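Local coordinates for protein probable starch synthase 4, chloroplastic/amyloplastic (Arabidopsis thaliana, PDB 6GNE) that is a probable starch synthase of the GT-B glycosyltransferase superfamily, with adenosine-5'-diphosphate and glycan bound in the cleft between two Rossmann-like domains, at residues Q115-F118 with R119-Y123; H145-Q148 with T149-A153; P154-D158 with L159-K163. All blocks are in the same frame, centred on the assembly; numbering follows the deposited sequence.

Interaction 1 of 3, residues Q115-F118 with R119-Y123; sequences QDDF and RRFSY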
loop_
_atom_site.group_PDB
_atom_site.type_symbol
_atom_site.label_atom_id
_atom_site.label_comp_id
_atom_site.label_asym_id
_atom_site.label_seq_id
_atom_site.Cartn_x
_atom_site.Cartn_y
_atom_site.Cartn_z
ATOM N N GLN A 115 15.836 -13.888 -5.646
ATOM C CA GLN A 115 16.973 -14.044 -4.741
ATOM C C GLN A 115 17.916 -12.839 -4.796
ATOM O O GLN A 115 18.553 -12.494 -3.811
ATOM C CB GLN A 115 17.727 -15.373 -5.024
ATOM C CG GLN A 115 18.513 -15.974 -3.843
ATOM C CD GLN A 115 17.652 -16.313 -2.579
ATOM O OE1 GLN A 115 16.394 -16.386 -2.612
ATOM N NE2 GLN A 115 18.344 -16.527 -1.450
ATOM N N ASP A 116 17.976 -12.170 -5.936
ATOM C CA ASP A 116 18.809 -10.978 -6.087
ATOM C C ASP A 116 18.002 -9.658 -6.072
ATOM O O ASP A 116 18.358 -8.727 -6.768
ATOM C CB ASP A 116 19.673 -11.118 -7.361
ATOM C CG ASP A 116 18.848 -11.148 -8.657
ATOM O OD1 ASP A 116 17.645 -11.481 -8.612
ATOM O OD2 ASP A 116 19.405 -10.832 -9.727
ATOM N N ASP A 117 16.933 -9.570 -5.274
ATOM C CA ASP A 117 16.128 -8.317 -5.198
ATOM C C ASP A 117 16.988 -7.080 -4.919
ATOM O O ASP A 117 16.755 -6.016 -5.500
ATOM C CB ASP A 117 14.999 -8.398 -4.143
ATOM C CG ASP A 117 13.709 -9.012 -4.677
ATOM O OD1 ASP A 117 13.577 -9.288 -5.885
ATOM O OD2 ASP A 117 12.788 -9.188 -3.877
ATOM N N PHE A 118 17.978 -7.232 -4.039
ATOM C CA PHE A 118 18.853 -6.136 -3.648
ATOM C C PHE A 118 19.528 -5.513 -4.886
ATOM O O PHE A 118 19.539 -4.278 -5.068
ATOM C CB PHE A 118 19.903 -6.629 -2.638
ATOM C CG PHE A 118 20.643 -5.515 -1.967
ATOM C CD1 PHE A 118 21.694 -4.874 -2.604
ATOM C CD2 PHE A 118 20.264 -5.084 -0.695
ATOM C CE1 PHE A 118 22.350 -3.828 -1.998
ATOM C CE2 PHE A 118 20.913 -4.024 -0.078
ATOM C CZ PHE A 118 21.966 -3.405 -0.735
ATOM N N ARG A 119 20.091 -6.385 -5.725
ATOM C CA ARG A 119 20.756 -5.957 -6.932
ATOM C C ARG A 119 19.755 -5.339 -7.921
ATOM O O ARG A 119 20.010 -4.253 -8.468
ATOM C CB ARG A 119 21.521 -7.119 -7.566
ATOM C CG ARG A 119 22.790 -7.490 -6.800
ATOM C CD ARG A 119 23.382 -8.831 -7.240
ATOM N NE ARG A 119 23.648 -8.907 -8.676
ATOM C CZ ARG A 119 24.632 -8.267 -9.316
ATOM N NH1 ARG A 119 24.759 -8.424 -10.628
ATOM N NH2 ARG A 119 25.473 -7.449 -8.679
ATOM N N ARG A 120 18.625 -6.028 -8.113
ATOM C CA ARG A 120 17.545 -5.583 -8.991
ATOM C C ARG A 120 17.167 -4.138 -8.675
ATOM O O ARG A 120 17.217 -3.276 -9.545
ATOM C CB ARG A 120 16.309 -6.479 -8.847
ATOM C CG ARG A 120 16.438 -7.906 -9.357
ATOM C CD ARG A 120 15.199 -8.738 -9.052
ATOM N NE ARG A 120 14.066 -8.353 -9.920
ATOM C CZ ARG A 120 12.769 -8.357 -9.590
ATOM N NH1 ARG A 120 12.338 -8.714 -8.377
ATOM N NH2 ARG A 120 11.865 -7.990 -10.495
ATOM N N PHE A 121 16.840 -3.842 -7.426
ATOM C CA PHE A 121 16.311 -2.512 -7.109
ATOM C C PHE A 121 17.372 -1.420 -6.842
ATOM O O PHE A 121 17.123 -0.230 -7.074
ATOM C CB PHE A 121 15.255 -2.617 -6.007
ATOM C CG PHE A 121 14.016 -3.374 -6.438
ATOM C CD1 PHE A 121 13.091 -2.773 -7.280
ATOM C CD2 PHE A 121 13.790 -4.688 -6.022
ATOM C CE1 PHE A 121 11.953 -3.453 -7.677
ATOM C CE2 PHE A 121 12.660 -5.383 -6.432
ATOM C CZ PHE A 121 11.734 -4.773 -7.257
ATOM N N SER A 122 18.550 -1.795 -6.363
ATOM C CA SER A 122 19.663 -0.839 -6.317
ATOM C C SER A 122 20.084 -0.421 -7.743
ATOM O O SER A 122 20.407 0.747 -7.973
ATOM C CB SER A 122 20.858 -1.375 -5.509
ATOM O OG SER A 122 21.400 -2.533 -6.098
ATOM N N TYR A 123 20.076 -1.350 -8.702
ATOM C CA TYR A 123 20.310 -0.970 -10.111
ATOM C C TYR A 123 19.290 0.059 -10.580
ATOM O O TYR A 123 19.647 1.116 -11.113
ATOM C CB TYR A 123 20.254 -2.178 -11.052
ATOM C CG TYR A 123 20.493 -1.823 -12.517
ATOM C CD1 TYR A 123 19.445 -1.337 -13.332
ATOM C CD2 TYR A 123 21.761 -1.967 -13.095
ATOM C CE1 TYR A 123 19.675 -1.010 -14.661
ATOM C CE2 TYR A 123 21.986 -1.645 -14.431
ATOM C CZ TYR A 123 20.950 -1.167 -15.211
ATOM O OH TYR A 123 21.180 -0.872 -16.543
#
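D117 and R120, three residues apart, form a salt bridge over the first turn of a helix, with NH1 of R120 2.8 Å from OD1 of D117. The nitrogen arrives on the syn side of the carboxylate but 29° out of its plane, whereas the oxygen lies in the plane of the guanidinium. R120 gets there by bending at chi3 (73°). Further bonds fix both groups: NH1 and NE of R120 also reach the backbone carbonyls of F111 and F105, and OD2 of D117 takes the N-H of G113. Arginine suits so many acceptors. The F121 ring packs round the salt bridge: CE2 is 4.0 Å from OD1 of D117, and CZ lies over one face of the R120 guanidinium, toward the rim.

D116, at the N-cap position of helix 117-134, makes no capping bond with its side chain but a salt bridge to R108; its OD1 rests 3.7 Å from CD of R120. R119 likewise finds its salt-bridge partner outside the turn, in D76.

Backbone bonds wind the turn, R120 N to D116 O (3.0 Å) and F121 N to D117 O (2.9 Å). F118 O carries two donors: S122 N at 3.0 Å, and S122 OG at 2.8 Å from the opposite face of the carbonyl plane. With chi1 at 63°, the hydroxyl folds back onto its own helix, as serine commonly does inside proteins.

Interaction 2 of 3, residues H145-Q148 with T149-A153; sequences HDWQ and TAFVA. With GLC (alpha-D-glucopyranose), chain C; AC1 (4,6-dideoxy-4-{[(1S,4R,5S,6S)-4,5,6-trihydroxy-3-(hydroxymethyl)cyclohex-2-en-1-yl]amino}-alpha-D-glucopyranose), chain B.
W147 touches F151 and D146 bonds to T149 at the start of the short, weakly bonded helix 146-150, which presents D146, W147 and Q148 to the bound glycan. OD2 of D146 accepts from O3 of AC1 at 2.9 Å; O2 of the same ring points to it too, at a modelled length too short to be trusted. The next unit, the chain C glucopyranose, is held by two donors. NE1 of W147 meets O2 at 3.1 Å, with the sugar oxygen in the indole plane, and NE2 of Q148 meets O3 at 2.8 Å along a nearly straight bond (161°). Q148 bends at chi2 (90°), which lays CD over one face of the W147 indole, toward the rim, and sets NE2 near NE1, so that the two donors meet neighbouring hydroxyls.

Behind this shell, the other oxygen of D146 is engaged by H175 N. T149 N bonds D146 O at 3.3 Å, and A150 N bonds W147 O at 3.2 Å, each from above the carbonyl plane. OG1 of T149 accepts from H145 N at 2.8 Å, tying the end of strand 141-145 to the helix that follows it. F151 lies alongside W147, its CE2 4.1 Å from indole CE3.

A carboxylate acceptor for AC1 and two neutral donors for adjacent hydroxyls of the chain C glucopyranose are consistent with recognition by the placing of hydroxyls.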
loop_
_atom_site.group_PDB
_atom_site.type_symbol
_atom_site.label_atom_id
_atom_site.label_comp_id
_atom_site.label_asym_id
_atom_site.label_seq_id
_atom_site.Cartn_x
_atom_site.Cartn_y
_atom_site.Cartn_z
ATOM N N HIS A 145 10.228 5.571 -2.313
ATOM C CA HIS A 145 9.331 4.675 -1.522
ATOM C C HIS A 145 9.951 3.325 -1.139
ATOM O O HIS A 145 10.351 2.539 -1.998
ATOM C CB HIS A 145 8.057 4.460 -2.301
ATOM C CG HIS A 145 7.356 5.739 -2.620
ATOM N ND1 HIS A 145 6.320 6.231 -1.847
ATOM C CD2 HIS A 145 7.594 6.673 -3.569
ATOM C CE1 HIS A 145 5.917 7.388 -2.345
ATOM N NE2 HIS A 145 6.681 7.682 -3.384
ATOM N N ASP A 146 10.052 3.075 0.170
ATOM C CA ASP A 146 10.439 1.761 0.727
ATOM C C ASP A 146 11.862 1.350 0.384
ATOM O O ASP A 146 12.583 2.097 -0.281
ATOM C CB ASP A 146 9.393 0.670 0.388
ATOM C CG ASP A 146 8.268 0.610 1.385
ATOM O OD1 ASP A 146 7.992 1.636 2.013
ATOM O OD2 ASP A 146 7.661 -0.456 1.599
ATOM N N TRP A 147 12.285 0.180 0.859
ATOM C CA TRP A 147 13.694 -0.188 0.774
ATOM C C TRP A 147 14.187 -0.256 -0.663
ATOM O O TRP A 147 15.339 0.101 -0.916
ATOM C CB TRP A 147 13.993 -1.484 1.555
ATOM C CG TRP A 147 13.596 -2.748 0.861
ATOM C CD1 TRP A 147 12.441 -3.440 1.016
ATOM C CD2 TRP A 147 14.374 -3.470 -0.108
ATOM N NE1 TRP A 147 12.447 -4.544 0.200
ATOM C CE2 TRP A 147 13.618 -4.587 -0.501
ATOM C CE3 TRP A 147 15.635 -3.270 -0.678
ATOM C CZ2 TRP A 147 14.083 -5.519 -1.430
ATOM C CZ3 TRP A 147 16.108 -4.189 -1.601
ATOM C CH2 TRP A 147 15.330 -5.306 -1.972
ATOM N N GLN A 148 13.331 -0.662 -1.594
ATOM C CA GLN A 148 13.743 -0.821 -2.990
ATOM C C GLN A 148 14.311 0.469 -3.630
ATOM O O GLN A 148 15.265 0.419 -4.410
ATOM C CB GLN A 148 12.595 -1.363 -3.844
ATOM C CG GLN A 148 12.208 -2.814 -3.539
ATOM C CD GLN A 148 11.132 -2.950 -2.452
ATOM O OE1 GLN A 148 10.907 -2.024 -1.669
ATOM N NE2 GLN A 148 10.461 -4.110 -2.414
ATOM N N THR A 149 13.755 1.623 -3.278
ATOM C CA THR A 149 14.251 2.898 -3.773
ATOM C C THR A 149 14.836 3.791 -2.676
ATOM O O THR A 149 15.043 4.992 -2.889
ATOM C CB THR A 149 13.145 3.643 -4.515
ATOM O OG1 THR A 149 12.135 4.051 -3.587
ATOM C CG2 THR A 149 12.564 2.751 -5.573
ATOM N N ALA A 150 15.118 3.200 -1.509
ATOM C CA ALA A 150 15.820 3.892 -0.438
ATOM C C ALA A 150 17.219 4.299 -0.862
ATOM O O ALA A 150 17.738 5.300 -0.385
ATOM C CB ALA A 150 15.897 2.989 0.771
ATOM N N PHE A 151 17.812 3.527 -1.766
ATOM C CA PHE A 151 19.136 3.803 -2.297
ATOM C C PHE A 151 19.257 5.163 -2.970
ATOM O O PHE A 151 20.360 5.671 -3.086
ATOM C CB PHE A 151 19.571 2.735 -3.311
ATOM C CG PHE A 151 19.454 1.320 -2.816
ATOM C CD1 PHE A 151 20.449 0.765 -2.029
ATOM C CD2 PHE A 151 18.355 0.545 -3.154
ATOM C CE1 PHE A 151 20.354 -0.527 -1.584
ATOM C CE2 PHE A 151 18.235 -0.747 -2.700
ATOM C CZ PHE A 151 19.246 -1.293 -1.917
ATOM N N VAL A 152 18.146 5.722 -3.441
ATOM C CA VAL A 152 18.142 7.033 -4.078
ATOM C C VAL A 152 18.727 8.159 -3.192
ATOM O O VAL A 152 19.488 8.995 -3.688
ATOM C CB VAL A 152 16.715 7.399 -4.548
ATOM C CG1 VAL A 152 16.610 8.866 -4.935
ATOM C CG2 VAL A 152 16.299 6.545 -5.729
ATOM N N ALA A 153 18.387 8.173 -1.902
ATOM C CA ALA A 153 18.839 9.241 -0.992
ATOM C C ALA A 153 20.369 9.379 -0.900
ATOM O O ALA A 153 20.882 10.445 -1.203
ATOM C CB ALA A 153 18.216 9.085 0.398
HETATM C C1 GLC C . 8.821 -8.520 -0.522
HETATM C C2 GLC C . 9.275 -7.089 -0.800
HETATM C C3 GLC C . 8.504 -6.103 0.076
HETATM C C4 GLC C . 7.018 -6.264 -0.223
HETATM C C5 GLC C . 6.608 -7.691 0.107
HETATM C C6 GLC C . 5.146 -7.934 -0.247
HETATM O O2 GLC C . 10.685 -6.991 -0.607
HETATM O O3 GLC C . 8.896 -4.762 -0.191
HETATM O O4 GLC C . 6.256 -5.320 0.526
HETATM O O5 GLC C . 7.403 -8.620 -0.646
HETATM O O6 GLC C . 4.857 -9.331 -0.126
HETATM C C1 AC1 B . 5.703 -4.243 -0.231
HETATM O O2 AC1 B . 7.250 -2.711 0.838
HETATM C C2 AC1 B . 5.864 -2.915 0.516
HETATM C C4A AC1 B . 0.149 0.162 3.999
HETATM C C3 AC1 B . 4.954 -2.849 1.753
HETATM O O3 AC1 B . 5.132 -1.557 2.338
HETATM C C4 AC1 B . 3.500 -3.110 1.345
HETATM N N4A AC1 B . 2.521 -2.995 2.440
HETATM C C5 AC1 B . 3.488 -4.497 0.696
HETATM O O5 AC1 B . 4.316 -4.486 -0.470
HETATM C C6 AC1 B . 2.113 -4.928 0.214
HETATM C C1B AC1 B . 2.264 -1.763 3.199
HETATM C C2B AC1 B . 1.423 -1.973 4.485
HETATM O O2B AC1 B . 1.248 -3.360 4.835
HETATM C C3B AC1 B . 0.065 -1.281 4.474
HETATM O O3B AC1 B . -0.368 -1.213 5.830
HETATM O O4 AC1 B . -1.170 0.706 3.926
HETATM C C5B AC1 B . 0.867 0.271 2.687
HETATM C C7B AC1 B . 1.774 -0.636 2.310
HETATM C C6B AC1 B . 0.611 1.462 1.793
HETATM O O6B AC1 B . 1.014 2.676 2.439
#

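Interaction 3 of 3, residues P154-D158 with L159-K163; sequences PLYWD and LYAPK. With GLC (alpha-D-glucopyranose), chain D.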
loop_
_atom_site.group_PDB
_atom_site.type_symbol
_atom_site.label_atom_id
_atom_site.label_comp_id
_atom_site.label_asym_id
_atom_site.label_seq_id
_atom_site.Cartn_x
_atom_site.Cartn_y
_atom_site.Cartn_z
ATOM N N PRO A 154 21.093 8.312 -0.510
ATOM C CA PRO A 154 22.561 8.431 -0.503
ATOM C C PRO A 154 23.178 8.594 -1.900
ATOM O O PRO A 154 24.139 9.365 -2.039
ATOM C CB PRO A 154 23.033 7.126 0.147
ATOM C CG PRO A 154 21.883 6.172 -0.030
ATOM C CD PRO A 154 20.651 7.013 0.027
ATOM N N LEU A 155 22.636 7.908 -2.910
ATOM C CA LEU A 155 23.061 8.103 -4.296
ATOM C C LEU A 155 22.979 9.561 -4.736
ATOM O O LEU A 155 23.970 10.119 -5.262
ATOM C CB LEU A 155 22.273 7.210 -5.257
ATOM C CG LEU A 155 22.711 5.731 -5.270
ATOM C CD1 LEU A 155 21.730 4.839 -6.010
ATOM C CD2 LEU A 155 24.086 5.575 -5.886
ATOM N N TYR A 156 21.835 10.193 -4.473
ATOM C CA TYR A 156 21.633 11.591 -4.865
ATOM C C TYR A 156 22.706 12.504 -4.283
ATOM O O TYR A 156 23.313 13.274 -5.016
ATOM C CB TYR A 156 20.248 12.092 -4.450
ATOM C CG TYR A 156 19.969 13.514 -4.884
ATOM C CD1 TYR A 156 19.720 13.810 -6.208
ATOM C CD2 TYR A 156 19.961 14.562 -3.969
ATOM C CE1 TYR A 156 19.448 15.114 -6.610
ATOM C CE2 TYR A 156 19.685 15.866 -4.353
ATOM C CZ TYR A 156 19.429 16.138 -5.671
ATOM O OH TYR A 156 19.171 17.425 -6.074
ATOM N N TRP A 157 22.938 12.391 -2.973
ATOM C CA TRP A 157 23.868 13.281 -2.281
ATOM C C TRP A 157 25.336 12.978 -2.601
ATOM O O TRP A 157 26.124 13.893 -2.780
ATOM C CB TRP A 157 23.604 13.281 -0.765
ATOM C CG TRP A 157 22.279 13.898 -0.445
ATOM C CD1 TRP A 157 21.234 13.295 0.143
ATOM C CD2 TRP A 157 21.851 15.242 -0.739
ATOM N NE1 TRP A 157 20.166 14.165 0.239
ATOM C CE2 TRP A 157 20.522 15.364 -0.307
ATOM C CE3 TRP A 157 22.479 16.361 -1.314
ATOM C CZ2 TRP A 157 19.790 16.555 -0.423
ATOM C CZ3 TRP A 157 21.753 17.551 -1.439
ATOM C CH2 TRP A 157 20.421 17.633 -0.983
ATOM N N ASP A 158 25.683 11.703 -2.706
ATOM C CA ASP A 158 27.066 11.303 -2.945
ATOM C C ASP A 158 27.483 11.408 -4.411
ATOM O O ASP A 158 28.603 11.804 -4.689
ATOM C CB ASP A 158 27.317 9.911 -2.343
ATOM C CG ASP A 158 27.317 9.917 -0.797
ATOM O OD1 ASP A 158 26.996 10.948 -0.137
ATOM O OD2 ASP A 158 27.646 8.847 -0.232
ATOM N N LEU A 159 26.575 11.153 -5.350
ATOM C CA LEU A 159 26.951 11.109 -6.779
ATOM C C LEU A 159 26.231 12.046 -7.769
ATOM O O LEU A 159 26.708 12.190 -8.913
ATOM C CB LEU A 159 26.836 9.671 -7.273
ATOM C CG LEU A 159 27.666 8.623 -6.506
ATOM C CD1 LEU A 159 27.320 7.201 -6.936
ATOM C CD2 LEU A 159 29.168 8.887 -6.619
ATOM N N TYR A 160 25.122 12.680 -7.377
ATOM C CA TYR A 160 24.330 13.470 -8.337
ATOM C C TYR A 160 24.165 14.966 -8.051
ATOM O O TYR A 160 24.101 15.752 -9.004
ATOM C CB TYR A 160 22.971 12.815 -8.566
ATOM C CG TYR A 160 23.085 11.548 -9.378
ATOM C CD1 TYR A 160 23.481 10.355 -8.779
ATOM C CD2 TYR A 160 22.821 11.540 -10.751
ATOM C CE1 TYR A 160 23.611 9.192 -9.519
ATOM C CE2 TYR A 160 22.927 10.366 -11.495
ATOM C CZ TYR A 160 23.326 9.200 -10.867
ATOM O OH TYR A 160 23.447 8.046 -11.583
ATOM N N ALA A 161 24.081 15.353 -6.772
ATOM C CA ALA A 161 24.205 16.770 -6.361
ATOM C C ALA A 161 25.514 17.424 -6.796
ATOM O O ALA A 161 25.463 18.574 -7.223
ATOM C CB ALA A 161 23.970 16.959 -4.868
ATOM N N PRO A 162 26.676 16.700 -6.715
ATOM C CA PRO A 162 27.963 17.220 -7.245
ATOM C C PRO A 162 28.254 16.949 -8.754
ATOM O O PRO A 162 29.406 17.064 -9.190
ATOM C CB PRO A 162 29.012 16.535 -6.337
ATOM C CG PRO A 162 28.372 15.271 -5.871
ATOM C CD PRO A 162 26.872 15.383 -6.061
ATOM N N LYS A 163 27.253 16.531 -9.517
ATOM C CA LYS A 163 27.366 16.313 -10.972
ATOM C C LYS A 163 26.489 17.289 -11.783
ATOM O O LYS A 163 26.389 17.146 -13.010
ATOM C CB LYS A 163 26.963 14.857 -11.317
ATOM C CG LYS A 163 28.123 13.903 -11.548
ATOM C CD LYS A 163 27.619 12.612 -12.211
ATOM C CE LYS A 163 28.745 11.751 -12.774
ATOM N NZ LYS A 163 29.294 10.866 -11.712
HETATM C C1 GLC D . 22.219 18.992 2.220
HETATM C C2 GLC D . 21.193 18.164 2.988
HETATM C C3 GLC D . 21.889 17.077 3.812
HETATM C C4 GLC D . 22.878 16.291 2.968
HETATM C C5 GLC D . 23.848 17.188 2.212
HETATM C C6 GLC D . 24.787 16.371 1.312
HETATM O O1 GLC D . 22.959 19.805 3.151
HETATM O O2 GLC D . 20.452 19.052 3.832
HETATM O O3 GLC D . 20.959 16.144 4.360
HETATM O O4 GLC D . 23.653 15.507 3.849
HETATM O O5 GLC D . 23.094 18.144 1.451
HETATM O O6 GLC D . 26.153 16.438 1.757
#
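W157 packs against A161, four residues further along the chain, while its indole serves as a platform for the chain D glucopyranose. With CG beside the backbone N (chi1 -67°), the ring is carried out to the sugar. CB begins the contact, 3.9 Å from C6 of the sugar, and CG and CD2 stay under the same hydroxymethyl carbon. On the six-membered ring, CE3 faces two ways: the sugar's O5 lies over it, and the methyl CB of A161 stands 3.9 Å away at an oblique angle. Further round the six-membered ring, CZ3 comes within 3.2 Å of O5, and CH2 and CZ2 run beneath C1 and C2. NE1 makes a weak hydrogen bond to F222 O. The opposite indole face is covered by Y156, whose CD2 sits 3.7 Å above its centre. A broad, flat tryptophan backed by a tyrosine suits a sugar-binding surface, here a second glycan pocket that also includes D158, I221 and N224.

The backbone beneath widens into a pi-type turn. Y156 O accepts from Y160 N at 3.0 Å and from A161 N at 2.8 Å. P162, which has no N-H to give, follows with its ring against the carbonyls of W157 and D158. On another side of the helix L155 CD2 meets L159 CD1 at 3.8 Å.

L155 and Y160 lean on L129 of helix 117-134, where the Y160 hydroxyl bonds R126 and E130, while Y156 and W157 press on I170 of strand 169-174.

In the fold
The three contacts follow one another along the chain within the N-terminal domain of the GT-B fold, with interactions 1 and 2 at the cleft and interaction 3 farther from it. Interactions 1 and 2, centres 11 Å apart, touch directly: the F118 and F151 rings meet edge to face (CZ to CE1 3.4 Å), and D117 CB lies 3.8 Å from W147 CH2. Both border the cleft glycan, D117 coming within about 4 Å of a bound glucopyranose, and the D146 side chain is about 8 Å from ADP. Interaction 3 adjoins interaction 2 in sequence, its centre 14 Å away, and serves the separate glycan pocket; it lies 20 Å from interaction 1, centre to centre, without touching it.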